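Local atomic coordinates of homoserine dehydrogenase (Staphylococcus aureus M1064, PDB entry 4PG7), a protein that catalyses the NAD(P)-dependent interconversion of L-aspartate semialdehyde and L-homoserine in the aspartic acid pathway and carries a C-terminal ACT domain. Residues G263-L268 and Q293-E298; P285-K290 and K439-E444. All coordinates share one frame; numbering follows the deposited sequence.

Contact 1 of 2, residues G263-L268 and Q293-E298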
loop_
_atom_site.group_PDB
_atom_site.type_symbol
_atom_site.label_atom_id
_atom_site.label_comp_id
_atom_site.label_asym_id
_atom_site.label_seq_id
_atom_site.Cartn_x
_atom_site.Cartn_y
_atom_site.Cartn_z
ATOM N N GLY A 263 -11.475 -4.670 -23.778
ATOM C CA GLY A 263 -11.240 -5.147 -22.413
ATOM C C GLY A 263 -10.294 -4.313 -21.563
ATOM O O GLY A 263 -9.737 -4.825 -20.599
ATOM N N TYR A 264 -10.108 -3.037 -21.911
ATOM C CA TYR A 264 -9.116 -2.173 -21.274
ATOM C C TYR A 264 -9.695 -0.824 -20.861
ATOM O O TYR A 264 -10.625 -0.325 -21.493
ATOM C CB TYR A 264 -7.953 -1.878 -22.229
ATOM C CG TYR A 264 -7.211 -3.100 -22.694
ATOM C CD1 TYR A 264 -6.106 -3.591 -21.973
ATOM C CD2 TYR A 264 -7.643 -3.807 -23.815
ATOM C CE1 TYR A 264 -5.444 -4.745 -22.390
ATOM C CE2 TYR A 264 -6.982 -4.949 -24.257
ATOM C CZ TYR A 264 -5.889 -5.426 -23.535
ATOM O OH TYR A 264 -5.237 -6.553 -23.974
ATOM N N LYS A 265 -9.116 -0.248 -19.808
ATOM C CA LYS A 265 -9.301 1.141 -19.455
ATOM C C LYS A 265 -8.090 1.920 -19.938
ATOM O O LYS A 265 -7.048 1.333 -20.224
ATOM C CB LYS A 265 -9.400 1.280 -17.942
ATOM C CG LYS A 265 -10.681 0.688 -17.385
ATOM C CD LYS A 265 -10.902 1.194 -15.988
ATOM C CE LYS A 265 -12.294 0.900 -15.494
ATOM N NZ LYS A 265 -12.291 0.956 -14.010
ATOM N N ILE A 266 -8.199 3.233 -19.995
ATOM C CA ILE A 266 -7.046 4.078 -20.295
ATOM C C ILE A 266 -6.671 4.861 -19.038
ATOM O O ILE A 266 -7.527 5.483 -18.425
ATOM C CB ILE A 266 -7.344 5.006 -21.483
ATOM C CG1 ILE A 266 -7.631 4.169 -22.730
ATOM C CG2 ILE A 266 -6.153 5.925 -21.766
ATOM C CD1 ILE A 266 -7.765 4.933 -24.019
ATOM N N LYS A 267 -5.405 4.824 -18.658
ATOM C CA LYS A 267 -4.885 5.587 -17.519
ATOM C C LYS A 267 -3.630 6.292 -17.981
ATOM O O LYS A 267 -2.952 5.822 -18.908
ATOM C CB LYS A 267 -4.522 4.665 -16.326
ATOM C CG LYS A 267 -5.643 3.724 -15.877
ATOM C CD LYS A 267 -6.727 4.462 -15.118
ATOM C CE LYS A 267 -7.808 3.507 -14.657
ATOM N NZ LYS A 267 -8.843 4.226 -13.882
ATOM N N LEU A 268 -3.302 7.403 -17.326
ATOM C CA LEU A 268 -1.987 8.000 -17.480
ATOM C C LEU A 268 -1.073 7.272 -16.510
ATOM O O LEU A 268 -1.234 7.403 -15.281
ATOM C CB LEU A 268 -1.992 9.487 -17.195
ATOM C CG LEU A 268 -0.638 10.193 -17.435
ATOM C CD1 LEU A 268 -0.347 10.291 -18.921
ATOM C CD2 LEU A 268 -0.615 11.575 -16.815
ATOM N N GLN A 293 -5.289 -4.594 -10.988
ATOM C CA GLN A 293 -5.570 -3.751 -9.833
ATOM C C GLN A 293 -5.561 -2.262 -10.177
ATOM O O GLN A 293 -6.371 -1.506 -9.655
ATOM C CB GLN A 293 -4.608 -4.079 -8.677
ATOM C CG GLN A 293 -5.156 -4.020 -7.253
ATOM C CD GLN A 293 -6.540 -4.605 -6.998
ATOM O OE1 GLN A 293 -6.832 -5.757 -7.312
ATOM N NE2 GLN A 293 -7.386 -3.797 -6.351
ATOM N N LEU A 294 -4.665 -1.819 -11.061
ATOM C CA LEU A 294 -4.614 -0.416 -11.456
ATOM C C LEU A 294 -5.820 0.060 -12.215
ATOM O O LEU A 294 -6.134 1.255 -12.180
ATOM C CB LEU A 294 -3.370 -0.090 -12.280
ATOM C CG LEU A 294 -2.076 0.132 -11.539
ATOM C CD1 LEU A 294 -0.963 0.371 -12.547
ATOM C CD2 LEU A 294 -2.153 1.282 -10.556
ATOM N N ALA A 295 -6.487 -0.843 -12.933
ATOM C CA ALA A 295 -7.604 -0.454 -13.739
ATOM C C ALA A 295 -8.714 0.152 -12.879
ATOM O O ALA A 295 -9.498 0.956 -13.375
ATOM C CB ALA A 295 -8.142 -1.629 -14.544
ATOM N N ALA A 296 -8.799 -0.252 -11.615
ATOM C CA ALA A 296 -9.919 0.138 -10.746
ATOM C C ALA A 296 -9.677 1.458 -10.005
ATOM O O ALA A 296 -10.576 1.957 -9.355
ATOM C CB ALA A 296 -10.192 -0.955 -9.730
ATOM N N VAL A 297 -8.495 2.042 -10.157
ATOM C CA VAL A 297 -8.122 3.263 -9.465
ATOM C C VAL A 297 -8.703 4.484 -10.202
ATOM O O VAL A 297 -8.250 4.841 -11.300
ATOM C CB VAL A 297 -6.597 3.365 -9.364
ATOM C CG1 VAL A 297 -6.173 4.649 -8.678
ATOM C CG2 VAL A 297 -6.054 2.159 -8.601
ATOM N N GLU A 298 -9.717 5.093 -9.597
ATOM C CA GLU A 298 -10.566 6.093 -10.257
ATOM C C GLU A 298 -10.464 7.453 -9.610
ATOM O O GLU A 298 -9.961 7.603 -8.485
ATOM C CB GLU A 298 -12.049 5.652 -10.224
ATOM C CG GLU A 298 -12.366 4.379 -11.001
ATOM C CD GLU A 298 -11.917 4.409 -12.470
ATOM O OE1 GLU A 298 -12.027 5.445 -13.163
ATOM O OE2 GLU A 298 -11.435 3.375 -12.953
#
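K265 and K267 project from one face of strand 264-275 onto the turn 293-298, and both ammonium groups converge on E298. The CB of K265 leaves the strand toward the turn, and CG sets out beside the backbone N (chi1 -69°). K265 CG comes only to the edge of contact with A295 O, at 4.2 Å. From there the chain runs extended. K265 CD passes 3.0 Å from A295 O and also lies near A295 CB and E298 OE2. CE stays near both A295 O and E298 OE2. NZ then donates to A295 O at 2.9 Å, from above the carbonyl plane, and to E298 OE2 at 2.8 Å. K267 instead bends at chi2 (-74°). Its NZ bonds V297 O at 2.7 Å and E298 OE2 at 2.9 Å, with a weak bond to A295 O. The two lysines meet OE2 from opposite faces of the carboxylate plane. N183 ND2 of helix 180-192 also bonds V297 O. Between these two segments the contact is mainly polar, while L294 and V297 pack on I177 and A303 of neighbouring strands. Two ammonium groups on OE2 would be expected to favour the ionised carboxylate, which S187 OG also grips through OE1.

Contact 2 of 2, residues P285-K290 and K439-E444. With LYS (lysine), chain K.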
loop_
_atom_site.group_PDB
_atom_site.type_symbol
_atom_site.label_atom_id
_atom_site.label_comp_id
_atom_site.label_asym_id
_atom_site.label_seq_id
_atom_site.Cartn_x
_atom_site.Cartn_y
_atom_site.Cartn_z
ATOM N N PRO A 285 -0.349 7.914 -21.762
ATOM C CA PRO A 285 -1.617 7.181 -21.827
ATOM C C PRO A 285 -1.387 5.726 -22.206
ATOM O O PRO A 285 -0.638 5.439 -23.141
ATOM C CB PRO A 285 -2.396 7.915 -22.924
ATOM C CG PRO A 285 -1.784 9.262 -23.001
ATOM C CD PRO A 285 -0.342 9.095 -22.644
ATOM N N THR A 286 -1.978 4.831 -21.429
ATOM C CA THR A 286 -1.682 3.411 -21.440
ATOM C C THR A 286 -2.981 2.643 -21.272
ATOM O O THR A 286 -3.808 2.993 -20.425
ATOM C CB THR A 286 -0.725 3.088 -20.274
ATOM O OG1 THR A 286 0.478 3.835 -20.440
ATOM C CG2 THR A 286 -0.395 1.639 -20.194
ATOM N N LEU A 287 -3.205 1.619 -22.088
ATOM C CA LEU A 287 -4.360 0.761 -21.894
ATOM C C LEU A 287 -3.985 -0.226 -20.808
ATOM O O LEU A 287 -2.876 -0.786 -20.823
ATOM C CB LEU A 287 -4.758 0.020 -23.146
ATOM C CG LEU A 287 -5.693 0.723 -24.125
ATOM C CD1 LEU A 287 -5.008 1.944 -24.720
ATOM C CD2 LEU A 287 -6.115 -0.256 -25.194
ATOM N N ILE A 288 -4.893 -0.410 -19.858
ATOM C CA ILE A 288 -4.700 -1.297 -18.734
ATOM C C ILE A 288 -5.839 -2.292 -18.741
ATOM O O ILE A 288 -7.017 -1.910 -18.753
ATOM C CB ILE A 288 -4.787 -0.548 -17.372
ATOM C CG1 ILE A 288 -3.742 0.553 -17.284
ATOM C CG2 ILE A 288 -4.588 -1.530 -16.205
ATOM C CD1 ILE A 288 -2.318 0.019 -17.226
ATOM N N ASP A 289 -5.494 -3.561 -18.697
ATOM C CA ASP A 289 -6.482 -4.618 -18.640
ATOM C C ASP A 289 -7.420 -4.361 -17.477
ATOM O O ASP A 289 -6.966 -4.092 -16.367
ATOM C CB ASP A 289 -5.806 -5.977 -18.497
ATOM C CG ASP A 289 -6.803 -7.133 -18.563
ATOM O OD1 ASP A 289 -6.840 -7.834 -19.566
ATOM O OD2 ASP A 289 -7.563 -7.336 -17.629
ATOM N N LYS A 290 -8.718 -4.486 -17.736
ATOM C CA LYS A 290 -9.743 -4.210 -16.726
ATOM C C LYS A 290 -9.633 -5.030 -15.461
ATOM O O LYS A 290 -10.144 -4.627 -14.438
ATOM C CB LYS A 290 -11.139 -4.437 -17.297
ATOM C CG LYS A 290 -11.628 -3.343 -18.213
ATOM C CD LYS A 290 -12.984 -3.769 -18.779
ATOM C CE LYS A 290 -13.569 -2.722 -19.708
ATOM N NZ LYS A 290 -14.760 -3.274 -20.422
ATOM N N LYS A 439 -1.737 7.042 -33.732
ATOM C CA LYS A 439 -0.947 6.975 -32.541
ATOM C C LYS A 439 -0.846 5.557 -32.015
ATOM O O LYS A 439 -1.574 4.662 -32.446
ATOM C CB LYS A 439 -1.576 7.844 -31.475
ATOM C CG LYS A 439 -2.960 7.405 -31.077
ATOM C CD LYS A 439 -3.681 8.578 -30.435
ATOM C CE LYS A 439 -5.117 8.241 -30.099
ATOM N NZ LYS A 439 -5.797 9.477 -29.609
ATOM N N VAL A 440 0.049 5.403 -31.058
ATOM C CA VAL A 440 0.322 4.129 -30.428
ATOM C C VAL A 440 0.378 4.392 -28.944
ATOM O O VAL A 440 1.093 5.291 -28.488
ATOM C CB VAL A 440 1.669 3.531 -30.914
ATOM C CG1 VAL A 440 1.993 2.236 -30.187
ATOM C CG2 VAL A 440 1.640 3.276 -32.411
ATOM N N TYR A 441 -0.382 3.609 -28.189
ATOM C CA TYR A 441 -0.297 3.622 -26.732
ATOM C C TYR A 441 0.217 2.258 -26.266
ATOM O O TYR A 441 -0.140 1.236 -26.847
ATOM C CB TYR A 441 -1.657 3.848 -26.109
ATOM C CG TYR A 441 -2.343 5.161 -26.375
ATOM C CD1 TYR A 441 -1.648 6.300 -26.729
ATOM C CD2 TYR A 441 -3.712 5.278 -26.181
ATOM C CE1 TYR A 441 -2.305 7.503 -26.946
ATOM C CE2 TYR A 441 -4.371 6.482 -26.385
ATOM C CZ TYR A 441 -3.666 7.587 -26.745
ATOM O OH TYR A 441 -4.335 8.789 -26.925
ATOM N N PRO A 442 1.035 2.231 -25.203
ATOM C CA PRO A 442 1.382 0.935 -24.610
ATOM C C PRO A 442 0.171 0.289 -23.979
ATOM O O PRO A 442 -0.805 0.972 -23.651
ATOM C CB PRO A 442 2.427 1.275 -23.525
ATOM C CG PRO A 442 2.306 2.722 -23.300
ATOM C CD PRO A 442 1.681 3.356 -24.514
ATOM N N VAL A 443 0.238 -1.030 -23.837
ATOM C CA VAL A 443 -0.814 -1.822 -23.227
ATOM C C VAL A 443 -0.183 -2.618 -22.113
ATOM O O VAL A 443 0.842 -3.290 -22.330
ATOM C CB VAL A 443 -1.478 -2.772 -24.243
ATOM C CG1 VAL A 443 -2.518 -3.637 -23.575
ATOM C CG2 VAL A 443 -2.084 -1.988 -25.402
ATOM N N GLU A 444 -0.764 -2.514 -20.917
ATOM C CA GLU A 444 -0.262 -3.208 -19.734
ATOM C C GLU A 444 -1.315 -4.110 -19.114
ATOM O O GLU A 444 -2.521 -3.995 -19.390
ATOM C CB GLU A 444 0.198 -2.216 -18.674
ATOM C CG GLU A 444 1.488 -1.493 -19.011
ATOM C CD GLU A 444 2.739 -2.356 -18.887
ATOM O OE1 GLU A 444 2.639 -3.543 -18.540
ATOM O OE2 GLU A 444 3.830 -1.819 -19.152
HETATM N N LYS K . -7.340 13.342 -31.695
HETATM C CA LYS K . -5.841 13.439 -31.728
HETATM C C LYS K . -5.235 12.756 -32.950
HETATM O O LYS K . -4.080 12.291 -32.910
HETATM C CB LYS K . -5.243 12.834 -30.457
HETATM C CG LYS K . -3.788 13.193 -30.231
HETATM C CD LYS K . -2.922 11.973 -29.963
HETATM C CE LYS K . -1.470 12.389 -29.890
HETATM N NZ LYS K . -0.544 11.252 -29.642
HETATM O OXT LYS K . -5.888 12.680 -34.002
#
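Within one mixed sheet, strand 278-289 of the homoserine dehydrogenase family region pairs in parallel with strand 436-444 of the C-terminal region, the last strand of the chain. L287 pairs with V443 and I288 with E444. L287 N donates to P442 O at 2.9 Å. E444 N returns a nearly straight bond to L287 O at 2.7 Å, and D289 N reaches E444 O at 3.1 Å. CA-H...O contacts, such as V443 CA to L287 O, lie between these bonds. P442 has no N-H to give, and its CD packs on P285 O instead.

The side chains fall on two faces. On the face of L287 and V443, L287 CB touches V443 CG2 at 4.0 Å. L287 CD1 meets the Y441 ring in plane at its edge, 3.9 Å from CD2. P285 CB sits over one face of that ring, 4.0 Å from the ring centroid and 9° off the normal, a CH-pi contact. On the face of I288 and E444, I288 CD1 packs on E444 CB at 3.7 Å. T286 CG2 lies beside E444 CG. The E444 chain bends at chi2 (-74°), and its carboxylate forms salt bridges with K271 and K173.

At the other end, K439 NZ donates to Y441 OH at 3.1 Å and forms a salt bridge with D255. K439 belongs to the pocket of the bound lysine, whose carbon chain runs beside its own. P285 over one face, L287 CD1 at the edge and K439 at the hydroxyl restrict the Y441 ring. K439 NZ has two polar partners, Y441 OH and D255, which hold it beside the ligand, and D255 should offset the charge of K439.

How the contacts relate
Strand 278-289 connects the two contacts, whose centres are 9 Å apart. It runs between strand 264-275 of contact 1 and strand 436-444 of contact 2, antiparallel to the first and parallel to the second. K265 O lies 2.8 Å from I288 N, and K267 O lies 2.9 Å from T286 N, both probable hydrogen bonds. A295 CB also packs against D289 O at 3.3 Å. The turn of contact 1 therefore rests on the same strand that contact 2 pairs with the C-terminal region. Of the two, contact 2 alone holds a residue of the bound-lysine pocket, K439; R246, G250, T252 and D438 complete that site.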